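Local coordinates for response regulator receiver protein (Dyadobacter fermentans, PDB 4XLT), which probably acts as a phosphorylation-dependent receiver in bacterial two-component signalling, taking up a phosphoryl group on an aspartate to relay a signal, at residues D5-D10 / P53-L58; R85-M90 / K127-S132; S26-S31 / L121-L126; H44-G49 / Y75-E80; D11-L16 / T34-Q39. All coordinates share one frame; numbering follows the deposited sequence.

In the fold
The five contacts sample the CheY-like receiver fold from its central parallel sheet outward. Contact 1 pairs the central strand 54-60 with its neighbour 4-9, and contact 2 lies about 10 Å from it, centre to centre, joined by a salt bridge between Asp54 and Arg85. Contact 3 shares helix 119-129 with contact 2 and covers one face of the sheet, whereas contact 4 packs on the other; their centres are about 23 Å apart. Contact 5 closes the first beta-alpha-beta unit where strand 4-9 ends, beside the predicted phosphorylation site Asp60, which Asp11 approaches and to which Val9 is backbone-bonded. Contact 2, about 21 Å from contact 5 between centres, lies across the chain's centre from it.

Contact 1: D5-D10 / P53-L58; sequences DFIIVD and PDTVIL
Asp5 to Ile8 run parallel to Thr55 to Leu58, the strand axes 4.6 Å apart and inclined by 20°, and five backbone hydrogen bonds link the two strands, from Asp5 N to Asp54 O at one end to Val9 N to Leu58 O at the other; Leu58 N to Ile7 O measures 2.7 Å. On the face carrying Phe6, Val56 and Leu58, Phe6 and Val56 lie side by side. Val56 CB stands over the Phe6 ring, 3.8 Å from the ring centroid and 15° off its normal, a CH-pi contact displaced toward the rim, while Leu58 CD1 reaches the ring edge. On the reverse face Ile7 CD1 slants across to Thr55 CG2 at 3.7 Å. With chi1 at -61°, Thr55 holds OG1 beside its own backbone N, where it donates to Pro53 O. The same hydroxyl accepts from a water at 2.6 Å, and that water also donates to Asp5 OD2 at 2.7 Å, forming a bridge. Asp5 OD2 lies against Pro53 CG as well, 3.3 Å away, while its partner oxygen OD1 is bonded to Ser31. The pair lies at the middle of a five-stranded parallel sheet, with strand 31-35 beyond residues 5-9 and strand 86-92 beyond residues 54-58. Helix 38-46 covers Ile7 and Ile57 through Leu45, and on the other face Leu23 of helix 13-25 packs on Phe6 and Ile8.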
# COMPACT_ATOMS: atom_id res chain seq x y z
N ASP A 5 12.37 -10.86 11.07
CA ASP A 5 13.33 -9.95 11.67
C ASP A 5 12.60 -9.03 12.63
O ASP A 5 11.43 -8.70 12.42
CB ASP A 5 14.07 -9.13 10.61
CG ASP A 5 14.96 -9.98 9.72
OD1 ASP A 5 15.25 -11.13 10.10
OD2 ASP A 5 15.37 -9.49 8.65
N PHE A 6 13.28 -8.61 13.69
CA PHE A 6 12.70 -7.67 14.64
C PHE A 6 13.54 -6.42 14.76
O PHE A 6 14.76 -6.48 14.93
CB PHE A 6 12.52 -8.33 16.00
CG PHE A 6 11.21 -9.05 16.16
CD1 PHE A 6 10.99 -10.26 15.52
CD2 PHE A 6 10.21 -8.52 16.96
CE1 PHE A 6 9.79 -10.93 15.68
CE2 PHE A 6 9.00 -9.18 17.11
CZ PHE A 6 8.79 -10.39 16.47
N ILE A 7 12.88 -5.27 14.68
CA ILE A 7 13.53 -3.99 14.85
C ILE A 7 12.90 -3.26 16.03
O ILE A 7 11.70 -2.99 16.03
CB ILE A 7 13.42 -3.13 13.59
CG1 ILE A 7 14.11 -3.83 12.41
CG2 ILE A 7 14.02 -1.75 13.82
CD1 ILE A 7 13.95 -3.12 11.09
N ILE A 8 13.70 -2.96 17.04
CA ILE A 8 13.20 -2.23 18.20
C ILE A 8 13.73 -0.81 18.17
O ILE A 8 14.92 -0.58 17.97
CB ILE A 8 13.61 -2.91 19.52
CG1 ILE A 8 13.33 -4.41 19.46
CG2 ILE A 8 12.87 -2.28 20.70
CD1 ILE A 8 13.83 -5.18 20.68
N VAL A 9 12.82 0.15 18.36
CA VAL A 9 13.17 1.57 18.39
C VAL A 9 12.73 2.17 19.71
O VAL A 9 11.54 2.38 19.94
CB VAL A 9 12.52 2.34 17.22
CG1 VAL A 9 13.04 3.77 17.18
CG2 VAL A 9 12.78 1.63 15.90
N ASP A 10 13.69 2.45 20.59
CA ASP A 10 13.39 2.95 21.93
C ASP A 10 14.51 3.86 22.43
O ASP A 10 15.69 3.51 22.34
CB ASP A 10 13.17 1.77 22.89
CG ASP A 10 12.43 2.17 24.16
OD1 ASP A 10 12.61 3.30 24.66
OD2 ASP A 10 11.65 1.33 24.67
N PRO A 53 13.20 -9.72 4.69
CA PRO A 53 12.32 -10.69 5.34
C PRO A 53 11.11 -10.04 6.01
O PRO A 53 11.08 -8.81 6.14
CB PRO A 53 13.22 -11.34 6.40
CG PRO A 53 14.60 -11.10 5.93
CD PRO A 53 14.57 -9.78 5.23
N ASP A 54 10.14 -10.85 6.40
CA ASP A 54 9.04 -10.39 7.24
C ASP A 54 9.61 -9.69 8.46
O ASP A 54 10.32 -10.29 9.25
CB ASP A 54 8.14 -11.55 7.66
CG ASP A 54 7.35 -12.12 6.50
OD1 ASP A 54 7.66 -11.79 5.34
OD2 ASP A 54 6.41 -12.91 6.76
N THR A 55 9.31 -8.40 8.59
CA THR A 55 9.93 -7.59 9.63
C THR A 55 8.91 -6.98 10.58
O THR A 55 7.94 -6.36 10.15
CB THR A 55 10.78 -6.46 9.01
OG1 THR A 55 11.83 -7.04 8.21
CG2 THR A 55 11.40 -5.59 10.09
N VAL A 56 9.14 -7.17 11.87
CA VAL A 56 8.33 -6.54 12.90
C VAL A 56 9.09 -5.36 13.51
O VAL A 56 10.25 -5.50 13.90
CB VAL A 56 7.94 -7.54 14.01
CG1 VAL A 56 7.12 -6.86 15.09
CG2 VAL A 56 7.18 -8.71 13.41
N ILE A 57 8.44 -4.21 13.59
CA ILE A 57 9.05 -3.04 14.21
C ILE A 57 8.31 -2.65 15.49
O ILE A 57 7.11 -2.38 15.47
CB ILE A 57 9.06 -1.83 13.26
CG1 ILE A 57 9.86 -2.15 12.00
CG2 ILE A 57 9.65 -0.61 13.97
CD1 ILE A 57 10.03 -0.98 11.05
N LEU A 58 9.05 -2.64 16.60
CA LEU A 58 8.49 -2.22 17.88
C LEU A 58 8.95 -0.80 18.19
O LEU A 58 10.13 -0.55 18.45
CB LEU A 58 8.91 -3.18 19.00
CG LEU A 58 8.63 -4.66 18.75
CD1 LEU A 58 9.00 -5.48 19.97
CD2 LEU A 58 7.17 -4.88 18.38
O HOH W 1 14.46 -6.92 8.34

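Contact 2: R85-M90 / K127-S132; sequences RIRLFM and KRWFPS
Arg87 CG lies over the face of Phe130, and the guanidinium, turned 31° from the ring, overhangs its CE1 corner. Arg87 CG sits above the ring as a CH-pi donor, 3.7 Å from the centroid and toward the rim, and Phe130 CE1 in turn lies over the centre of the guanidinium, 3.7 Å from CZ. A bend at chi2 folds the arginine chain back to make this possible. Against the Trp129 indole the guanidinium stands at 90°, and Trp129 CB meets its edge. The polar end is held too. NE donates to Trp129 O at 2.8 Å with a bent N-H...O angle of 137°, reaching the oxygen from above the carbonyl plane, while NH2 adds only a weak bond of 3.2 Å. NH1 binds Ile86 O at 3.0 Å in the guanidinium plane, and Ala84 O as well. Because Trp129 O belongs to the last turn of the helix, the positive group probably gains from the helix dipole. Farther along, Trp129 CD1 touches the edge of the Phe89 ring, 4.2 Å from CZ. The contact thus fastens the C-terminal end of helix 119-129 to strand 86-92. Ile110 of strand 109-114 packs beside Arg87, Phe89 and Trp129, and Ala81 and Gln48 of the second subunit pack on Arg87 and Trp129 respectively.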
# COMPACT_ATOMS: atom_id res chain seq x y z
N ARG A 85 6.30 -5.30 3.63
CA ARG A 85 7.06 -6.39 4.24
C ARG A 85 7.19 -6.19 5.74
O ARG A 85 7.86 -6.96 6.43
CB ARG A 85 8.45 -6.50 3.60
CG ARG A 85 8.45 -6.58 2.08
CD ARG A 85 8.62 -8.01 1.58
NE ARG A 85 7.54 -8.88 2.04
CZ ARG A 85 7.69 -9.83 2.95
NH1 ARG A 85 6.65 -10.57 3.31
NH2 ARG A 85 8.87 -10.05 3.50
N ILE A 86 6.56 -5.13 6.23
CA ILE A 86 6.73 -4.70 7.61
C ILE A 86 5.40 -4.61 8.35
O ILE A 86 4.39 -4.20 7.78
CB ILE A 86 7.45 -3.34 7.67
CG1 ILE A 86 8.84 -3.45 7.03
CG2 ILE A 86 7.56 -2.83 9.10
CD1 ILE A 86 9.56 -2.13 6.90
N ARG A 87 5.40 -5.02 9.62
CA ARG A 87 4.28 -4.79 10.52
C ARG A 87 4.77 -3.95 11.70
O ARG A 87 5.61 -4.39 12.48
CB ARG A 87 3.68 -6.10 11.01
CG ARG A 87 3.26 -7.04 9.90
CD ARG A 87 2.14 -6.46 9.05
NE ARG A 87 1.73 -7.40 8.01
CZ ARG A 87 2.17 -7.36 6.75
NH1 ARG A 87 3.02 -6.41 6.37
NH2 ARG A 87 1.75 -8.26 5.87
N LEU A 88 4.24 -2.74 11.82
CA LEU A 88 4.71 -1.78 12.81
C LEU A 88 3.79 -1.71 14.03
O LEU A 88 2.57 -1.54 13.90
CB LEU A 88 4.85 -0.40 12.16
CG LEU A 88 5.10 0.83 13.04
CD1 LEU A 88 6.37 0.69 13.84
CD2 LEU A 88 5.15 2.09 12.18
N PHE A 89 4.37 -1.85 15.22
CA PHE A 89 3.60 -1.80 16.46
C PHE A 89 4.12 -0.72 17.40
O PHE A 89 5.33 -0.49 17.49
CB PHE A 89 3.62 -3.16 17.17
CG PHE A 89 2.98 -4.26 16.37
CD1 PHE A 89 3.71 -4.96 15.43
CD2 PHE A 89 1.65 -4.58 16.56
CE1 PHE A 89 3.12 -5.97 14.69
CE2 PHE A 89 1.06 -5.59 15.83
CZ PHE A 89 1.79 -6.28 14.89
N MSE A 90 3.20 -0.07 18.09
CA MSE A 90 3.55 0.94 19.08
C MSE A 90 3.62 0.30 20.47
O MSE A 90 2.75 -0.49 20.83
CB MSE A 90 2.53 2.09 19.05
CG MSE A 90 2.91 3.30 19.89
SE MSE A 90 4.22 4.46 19.04
CE MSE A 90 3.07 5.33 17.74
N LYS A 127 0.50 -14.22 14.02
CA LYS A 127 -0.24 -15.16 13.19
C LYS A 127 -1.22 -14.42 12.30
O LYS A 127 -1.46 -14.80 11.15
CB LYS A 127 -0.98 -16.19 14.04
CG LYS A 127 -0.10 -17.14 14.84
CD LYS A 127 -0.93 -18.27 15.45
CE LYS A 127 -0.10 -19.18 16.34
NZ LYS A 127 0.34 -18.51 17.59
N ARG A 128 -1.80 -13.35 12.83
CA ARG A 128 -2.77 -12.54 12.11
C ARG A 128 -2.13 -11.72 10.98
O ARG A 128 -2.70 -11.61 9.90
CB ARG A 128 -3.51 -11.60 13.07
CG ARG A 128 -4.64 -12.25 13.85
CD ARG A 128 -5.30 -11.27 14.81
NE ARG A 128 -5.65 -10.00 14.16
CZ ARG A 128 -6.23 -8.98 14.79
NH1 ARG A 128 -6.53 -9.07 16.08
NH2 ARG A 128 -6.52 -7.87 14.12
N TRP A 129 -0.96 -11.17 11.25
CA TRP A 129 -0.39 -10.17 10.35
C TRP A 129 0.74 -10.71 9.47
O TRP A 129 1.08 -10.11 8.45
CB TRP A 129 0.09 -8.97 11.16
CG TRP A 129 -1.06 -8.31 11.85
CD1 TRP A 129 -1.38 -8.41 13.16
CD2 TRP A 129 -2.06 -7.50 11.24
NE1 TRP A 129 -2.52 -7.68 13.42
CE2 TRP A 129 -2.96 -7.11 12.25
CE3 TRP A 129 -2.28 -7.05 9.93
CZ2 TRP A 129 -4.06 -6.30 12.01
CZ3 TRP A 129 -3.38 -6.23 9.69
CH2 TRP A 129 -4.25 -5.87 10.72
N PHE A 130 1.32 -11.84 9.87
CA PHE A 130 2.25 -12.57 9.02
C PHE A 130 1.80 -14.02 8.90
O PHE A 130 2.38 -14.90 9.53
CB PHE A 130 3.67 -12.49 9.58
CG PHE A 130 4.41 -11.23 9.21
CD1 PHE A 130 4.31 -10.71 7.93
CD2 PHE A 130 5.20 -10.57 10.14
CE1 PHE A 130 4.99 -9.55 7.58
CE2 PHE A 130 5.87 -9.41 9.80
CZ PHE A 130 5.77 -8.90 8.52
N PRO A 131 0.76 -14.26 8.09
CA PRO A 131 0.05 -15.54 8.01
C PRO A 131 0.86 -16.70 7.42
O PRO A 131 2.09 -16.64 7.36
CB PRO A 131 -1.15 -15.22 7.12
CG PRO A 131 -0.70 -14.08 6.28
CD PRO A 131 0.18 -13.26 7.18
N SER A 132 0.14 -17.74 7.01
CA SER A 132 0.74 -19.00 6.55
C SER A 132 1.66 -19.58 7.62
O SER A 132 1.19 -20.11 8.63
CB SER A 132 1.51 -18.81 5.24
OG SER A 132 2.87 -18.50 5.51

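Contact 3: S26-S31 / L121-L126; sequences SGLTTS and LLRELL
Leu126 N donates to Leu122 O at 2.8 Å, the helical bond that fixes the spacing of two leucines meeting Leu28 from the loop. Leu28 makes most of the apolar contact. Its CG, turned away from its own backbone N (chi1 -162°), carries the two methyls to different partners. The Leu28 and Leu122 side chains cross at about a right angle, their CD2 methyls 3.5 Å apart; Leu28 CD1 comes tip to tip with Leu126 CD1 at 3.8 Å. The same methyl lies against the aliphatic stem of Arg123, 3.8 Å from CD, the two side chains sliding past each other in opposite directions. Beyond it the guanidinium lies obliquely beside Ser26 and Gly27, with no hydrogen bond across. Ser26 OG is bonded instead to Leu23 O. The contact sets the loop between helix 13-25 and strand 31-35 against helix 119-129, whose Leu122 and Leu126 turn also to Phe6 of strand 4-9, and to Leu58 and Val56 of strand 54-60.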
# COMPACT_ATOMS: atom_id res chain seq x y z
N SER A 26 12.89 -16.13 23.70
CA SER A 26 11.86 -16.97 23.09
C SER A 26 12.30 -17.38 21.68
O SER A 26 13.25 -16.83 21.13
CB SER A 26 10.52 -16.23 23.04
OG SER A 26 10.60 -15.07 22.23
N GLY A 27 11.59 -18.34 21.10
CA GLY A 27 11.88 -18.78 19.75
C GLY A 27 11.14 -17.93 18.73
O GLY A 27 10.92 -18.36 17.59
N LEU A 28 10.77 -16.72 19.13
CA LEU A 28 9.98 -15.84 18.28
C LEU A 28 10.82 -15.26 17.15
O LEU A 28 10.31 -14.99 16.06
CB LEU A 28 9.38 -14.72 19.12
CG LEU A 28 8.20 -13.97 18.51
CD1 LEU A 28 7.07 -14.93 18.18
CD2 LEU A 28 7.73 -12.88 19.46
N THR A 29 12.11 -15.08 17.40
CA THR A 29 13.03 -14.54 16.40
C THR A 29 14.48 -14.82 16.78
O THR A 29 14.78 -15.15 17.93
CB THR A 29 12.85 -13.02 16.23
OG1 THR A 29 13.81 -12.53 15.28
CG2 THR A 29 13.05 -12.30 17.56
N THR A 30 15.37 -14.69 15.80
CA THR A 30 16.79 -14.92 16.03
C THR A 30 17.61 -13.71 15.61
O THR A 30 18.82 -13.64 15.85
CB THR A 30 17.30 -16.16 15.28
OG1 THR A 30 16.99 -16.04 13.89
CG2 THR A 30 16.64 -17.42 15.83
N SER A 31 16.95 -12.74 14.97
CA SER A 31 17.63 -11.54 14.50
C SER A 31 16.95 -10.27 15.02
O SER A 31 15.94 -9.83 14.47
CB SER A 31 17.70 -11.52 12.97
OG SER A 31 16.40 -11.58 12.40
N LEU A 121 1.18 -12.87 23.73
CA LEU A 121 0.21 -11.96 23.11
C LEU A 121 0.69 -11.55 21.72
O LEU A 121 -0.10 -11.44 20.79
CB LEU A 121 -0.01 -10.73 23.99
CG LEU A 121 -1.08 -9.71 23.63
CD1 LEU A 121 -1.66 -9.09 24.90
CD2 LEU A 121 -0.53 -8.61 22.72
N LEU A 122 1.99 -11.31 21.60
CA LEU A 122 2.56 -10.85 20.33
C LEU A 122 2.68 -12.00 19.34
O LEU A 122 2.42 -11.82 18.15
CB LEU A 122 3.93 -10.20 20.56
CG LEU A 122 4.49 -9.41 19.38
CD1 LEU A 122 5.06 -8.08 19.85
CD2 LEU A 122 5.56 -10.20 18.66
N ARG A 123 3.08 -13.17 19.83
CA ARG A 123 3.21 -14.36 18.99
C ARG A 123 1.88 -14.72 18.32
O ARG A 123 1.86 -15.10 17.14
CB ARG A 123 3.73 -15.54 19.82
CG ARG A 123 3.57 -16.90 19.16
CD ARG A 123 4.83 -17.74 19.30
NE ARG A 123 5.37 -17.69 20.66
CZ ARG A 123 6.60 -18.09 20.98
NH1 ARG A 123 7.41 -18.58 20.05
NH2 ARG A 123 7.01 -18.00 22.24
N GLU A 124 0.79 -14.59 19.06
CA GLU A 124 -0.53 -14.85 18.49
C GLU A 124 -0.88 -13.77 17.48
O GLU A 124 -1.44 -14.05 16.42
CB GLU A 124 -1.58 -14.91 19.60
CG GLU A 124 -2.88 -15.60 19.18
CD GLU A 124 -2.69 -17.07 18.85
OE1 GLU A 124 -1.71 -17.67 19.34
OE2 GLU A 124 -3.52 -17.62 18.10
N LEU A 125 -0.52 -12.53 17.81
CA LEU A 125 -0.79 -11.39 16.95
C LEU A 125 -0.00 -11.48 15.64
O LEU A 125 -0.44 -10.95 14.61
CB LEU A 125 -0.46 -10.09 17.69
CG LEU A 125 -1.10 -8.80 17.18
CD1 LEU A 125 -2.59 -8.99 16.97
CD2 LEU A 125 -0.84 -7.67 18.16
N LEU A 126 1.15 -12.14 15.67
CA LEU A 126 1.95 -12.32 14.47
C LEU A 126 1.30 -13.30 13.49
O LEU A 126 1.53 -13.23 12.29
CB LEU A 126 3.36 -12.79 14.82
CG LEU A 126 4.24 -11.81 15.58
CD1 LEU A 126 5.63 -12.39 15.79
CD2 LEU A 126 4.31 -10.47 14.86

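Contact 4: H44-G49 / Y75-E80; sequences HLRSQG and YGMLPE
Tyr75 offers the edge of its ring to Leu45, whose CD1 lies near the ring plane, 4.0 Å from Tyr75 CD1; His108 meets the same tyrosine ring edge-to-face. Over one face of the His44 imidazole lies Gln48 NE2, 3.0 Å above the plane and offset toward the rim. The Arg46 guanidinium has the methyl of Met77, a selenomethionine in this crystal, set obliquely against it, with CE only 3.3 Å from Arg46 NH2. Arg46 gets there with its chain extended from CG to NE. Leu78 crosses Leu45 and Arg46 at about a right angle to each: its CD1 touches Leu45 CB at 3.7 Å and its CD2 touches Arg46 CG at 3.8 Å. The loop is shaped by a type I turn from Tyr75 to Leu78, closed by Leu78 N bonding Tyr75 O at 3.1 Å. On the helix side, His44 O accepts from Ser47 OG, Ser47 N and Gln48 NE2, which finishes the helix end. The chemistry is therefore mostly hydrophobic, with no hydrogen bond across it; Arg46 NH1 forms a salt bridge to Glu104 of the third subunit, so one side chain packs within the chain and pairs its charge with a neighbouring one.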
# COMPACT_ATOMS: atom_id res chain seq x y z
N HIS A 44 18.35 3.19 8.47
CA HIS A 44 18.46 1.78 8.16
C HIS A 44 17.35 1.31 7.21
O HIS A 44 17.60 0.54 6.28
CB HIS A 44 18.44 0.94 9.43
CG HIS A 44 18.28 -0.53 9.18
ND1 HIS A 44 17.10 -1.20 9.39
CD2 HIS A 44 19.16 -1.46 8.71
CE1 HIS A 44 17.25 -2.47 9.07
NE2 HIS A 44 18.49 -2.65 8.66
N LEU A 45 16.14 1.79 7.45
CA LEU A 45 14.99 1.40 6.63
C LEU A 45 15.11 1.94 5.20
O LEU A 45 14.69 1.29 4.25
CB LEU A 45 13.69 1.88 7.27
CG LEU A 45 13.28 1.16 8.56
CD1 LEU A 45 12.03 1.78 9.16
CD2 LEU A 45 13.08 -0.32 8.30
N ARG A 46 15.70 3.12 5.05
CA ARG A 46 15.84 3.74 3.74
C ARG A 46 16.83 2.99 2.85
O ARG A 46 16.87 3.20 1.64
CB ARG A 46 16.27 5.20 3.88
CG ARG A 46 15.14 6.14 4.24
CD ARG A 46 15.65 7.53 4.59
NE ARG A 46 14.55 8.44 4.91
CZ ARG A 46 14.72 9.64 5.47
NH1 ARG A 46 15.93 10.08 5.77
NH2 ARG A 46 13.66 10.39 5.73
N SER A 47 17.63 2.12 3.45
CA SER A 47 18.61 1.34 2.69
C SER A 47 18.07 -0.04 2.33
O SER A 47 18.74 -0.83 1.67
CB SER A 47 19.92 1.21 3.47
OG SER A 47 19.75 0.41 4.62
N GLN A 48 16.84 -0.34 2.76
CA GLN A 48 16.24 -1.64 2.52
C GLN A 48 15.43 -1.66 1.23
O GLN A 48 14.93 -0.63 0.78
CB GLN A 48 15.36 -2.06 3.69
CG GLN A 48 16.04 -1.98 5.05
CD GLN A 48 17.28 -2.85 5.14
OE1 GLN A 48 17.25 -4.03 4.77
NE2 GLN A 48 18.37 -2.28 5.62
N GLY A 49 15.29 -2.84 0.64
CA GLY A 49 14.46 -3.03 -0.54
C GLY A 49 13.28 -3.92 -0.21
O GLY A 49 13.03 -4.23 0.95
N TYR A 75 8.29 7.36 8.28
CA TYR A 75 8.04 5.97 7.89
C TYR A 75 7.10 5.90 6.68
O TYR A 75 7.28 5.07 5.79
CB TYR A 75 7.45 5.19 9.06
CG TYR A 75 7.14 3.74 8.73
CD1 TYR A 75 8.12 2.76 8.82
CD2 TYR A 75 5.87 3.36 8.32
CE1 TYR A 75 7.84 1.45 8.51
CE2 TYR A 75 5.58 2.05 8.02
CZ TYR A 75 6.57 1.10 8.11
OH TYR A 75 6.28 -0.21 7.80
N GLY A 76 6.11 6.79 6.65
CA GLY A 76 5.16 6.83 5.56
C GLY A 76 5.79 7.27 4.25
O GLY A 76 5.19 7.13 3.18
N MSE A 77 7.01 7.80 4.34
CA MSE A 77 7.75 8.25 3.16
C MSE A 77 8.51 7.11 2.48
O MSE A 77 8.90 7.22 1.32
CB MSE A 77 8.72 9.37 3.55
CG MSE A 77 8.06 10.73 3.75
SE MSE A 77 9.23 12.06 4.58
CE MSE A 77 10.96 11.34 4.04
N LEU A 78 8.71 6.01 3.20
CA LEU A 78 9.33 4.82 2.63
C LEU A 78 8.47 4.28 1.48
O LEU A 78 7.26 4.47 1.47
CB LEU A 78 9.52 3.75 3.70
CG LEU A 78 10.49 4.11 4.83
CD1 LEU A 78 10.41 3.07 5.94
CD2 LEU A 78 11.91 4.23 4.29
N PRO A 79 9.11 3.60 0.51
CA PRO A 79 8.36 3.02 -0.61
C PRO A 79 7.35 2.00 -0.11
O PRO A 79 7.64 1.28 0.85
CB PRO A 79 9.44 2.36 -1.46
CG PRO A 79 10.71 3.08 -1.09
CD PRO A 79 10.56 3.41 0.36
N GLU A 80 6.19 1.93 -0.75
CA GLU A 80 5.13 1.02 -0.31
C GLU A 80 5.58 -0.44 -0.38
O GLU A 80 5.13 -1.27 0.41
CB GLU A 80 3.87 1.25 -1.15
CG GLU A 80 3.25 2.62 -0.94
CD GLU A 80 2.07 2.91 -1.85
OE1 GLU A 80 1.90 2.21 -2.87
OE2 GLU A 80 1.30 3.85 -1.55

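Contact 5: D11-L16 / T34-Q39; sequences DSVFDL and TFNSAQ
Leu16 comes obliquely against Thr34, with CG 3.7 Å from Thr34 CB and its two methyls both near the Phe35 carbonyl oxygen, CD1 at 3.7 Å and CD2 at 3.8 Å from Phe35 O. With chi1 at -167° the side chain leaves the helix beside the carbonyl carbon and extends over the strand end. At the other end of the contact the Asn36 side chain lies beside the Asp11 carbonyl, and Val13 CG2 touches its amide end from an oblique direction. A second shell positions these groups. Ser12 caps the helix: its OG accepts from Asp15 N at 3.2 Å, nearly straight at 165°, and Leu16 N bonds Ser12 O at 2.8 Å, which sets where Leu16 begins its reach. Ser37 caps the next helix through a weak bond to Ala40 N. Farther out, Asp15 is salt-bridged to Lys115, a residue that also binds Asp10, and Ser12 N is held by Asp10 OD1. This is the return of the first beta-alpha-beta crossover, helix 13-25 packing on strand 31-35. An apolar leucine contact with the strand end and capped helix starts thus flank the acidic Asp11, whose OD1 comes close to OD2 of Asp60, the predicted phosphorylation site, consistent with the acidic cluster that in related receivers binds a magnesium ion.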
# COMPACT_ATOMS: atom_id res chain seq x y z
N ASP A 11 14.14 5.02 22.97
CA ASP A 11 15.12 5.96 23.49
C ASP A 11 15.67 5.49 24.83
O ASP A 11 16.74 5.94 25.26
CB ASP A 11 14.51 7.36 23.63
CG ASP A 11 13.40 7.40 24.66
OD1 ASP A 11 12.61 6.44 24.73
OD2 ASP A 11 13.33 8.40 25.41
N SER A 12 14.94 4.60 25.49
CA SER A 12 15.39 4.02 26.75
C SER A 12 16.34 2.86 26.49
O SER A 12 15.93 1.81 25.98
CB SER A 12 14.21 3.56 27.59
OG SER A 12 14.65 2.79 28.69
N VAL A 13 17.60 3.04 26.86
CA VAL A 13 18.63 2.04 26.62
C VAL A 13 18.36 0.78 27.42
O VAL A 13 18.56 -0.34 26.93
CB VAL A 13 20.03 2.59 26.95
CG1 VAL A 13 21.10 1.57 26.62
CG2 VAL A 13 20.28 3.89 26.20
N PHE A 14 17.89 0.95 28.65
CA PHE A 14 17.50 -0.18 29.49
C PHE A 14 16.37 -0.99 28.84
O PHE A 14 16.48 -2.21 28.69
CB PHE A 14 17.07 0.29 30.88
CG PHE A 14 16.50 -0.80 31.74
CD1 PHE A 14 17.32 -1.78 32.27
CD2 PHE A 14 15.14 -0.84 32.02
CE1 PHE A 14 16.79 -2.79 33.07
CE2 PHE A 14 14.61 -1.84 32.81
CZ PHE A 14 15.43 -2.81 33.34
N ASP A 15 15.30 -0.31 28.44
CA ASP A 15 14.17 -0.98 27.80
C ASP A 15 14.59 -1.63 26.48
O ASP A 15 14.12 -2.72 26.16
CB ASP A 15 13.02 -0.00 27.55
CG ASP A 15 12.37 0.47 28.84
OD1 ASP A 15 12.56 -0.18 29.89
OD2 ASP A 15 11.65 1.50 28.80
N LEU A 16 15.46 -0.96 25.74
CA LEU A 16 15.92 -1.46 24.45
C LEU A 16 16.59 -2.83 24.56
O LEU A 16 16.18 -3.78 23.90
CB LEU A 16 16.89 -0.46 23.81
CG LEU A 16 17.23 -0.67 22.34
CD1 LEU A 16 15.97 -0.57 21.49
CD2 LEU A 16 18.26 0.35 21.88
N THR A 34 18.53 -3.25 17.07
CA THR A 34 18.11 -2.25 18.04
C THR A 34 18.56 -0.84 17.67
O THR A 34 19.71 -0.62 17.29
CB THR A 34 18.65 -2.57 19.45
OG1 THR A 34 20.08 -2.70 19.41
CG2 THR A 34 18.05 -3.87 19.98
N PHE A 35 17.65 0.12 17.81
CA PHE A 35 17.96 1.51 17.52
C PHE A 35 17.57 2.42 18.67
O PHE A 35 16.47 2.33 19.21
CB PHE A 35 17.26 1.97 16.24
CG PHE A 35 17.73 1.24 15.01
CD1 PHE A 35 18.91 1.59 14.39
CD2 PHE A 35 16.97 0.21 14.47
CE1 PHE A 35 19.34 0.92 13.26
CE2 PHE A 35 17.39 -0.46 13.34
CZ PHE A 35 18.58 -0.10 12.73
N ASN A 36 18.49 3.31 19.03
CA ASN A 36 18.30 4.23 20.15
C ASN A 36 17.69 5.55 19.68
O ASN A 36 17.33 6.40 20.49
CB ASN A 36 19.64 4.47 20.85
CG ASN A 36 19.47 5.09 22.23
OD1 ASN A 36 18.39 5.04 22.81
ND2 ASN A 36 20.54 5.68 22.75
N SER A 37 17.59 5.71 18.36
CA SER A 37 17.04 6.94 17.78
C SER A 37 16.23 6.66 16.52
O SER A 37 16.55 5.75 15.75
CB SER A 37 18.17 7.92 17.46
OG SER A 37 19.07 7.36 16.53
N ALA A 38 15.18 7.45 16.33
CA ALA A 38 14.32 7.33 15.16
C ALA A 38 15.10 7.57 13.87
O ALA A 38 14.86 6.91 12.86
CB ALA A 38 13.16 8.31 15.26
N GLN A 39 16.04 8.52 13.91
CA GLN A 39 16.85 8.85 12.75
C GLN A 39 17.63 7.63 12.26
O GLN A 39 17.57 7.28 11.08
CB GLN A 39 17.81 9.99 13.08
CG GLN A 39 18.83 10.30 11.97
CD GLN A 39 18.18 10.82 10.70
OE1 GLN A 39 17.09 11.39 10.73
NE2 GLN A 39 18.86 10.63 9.57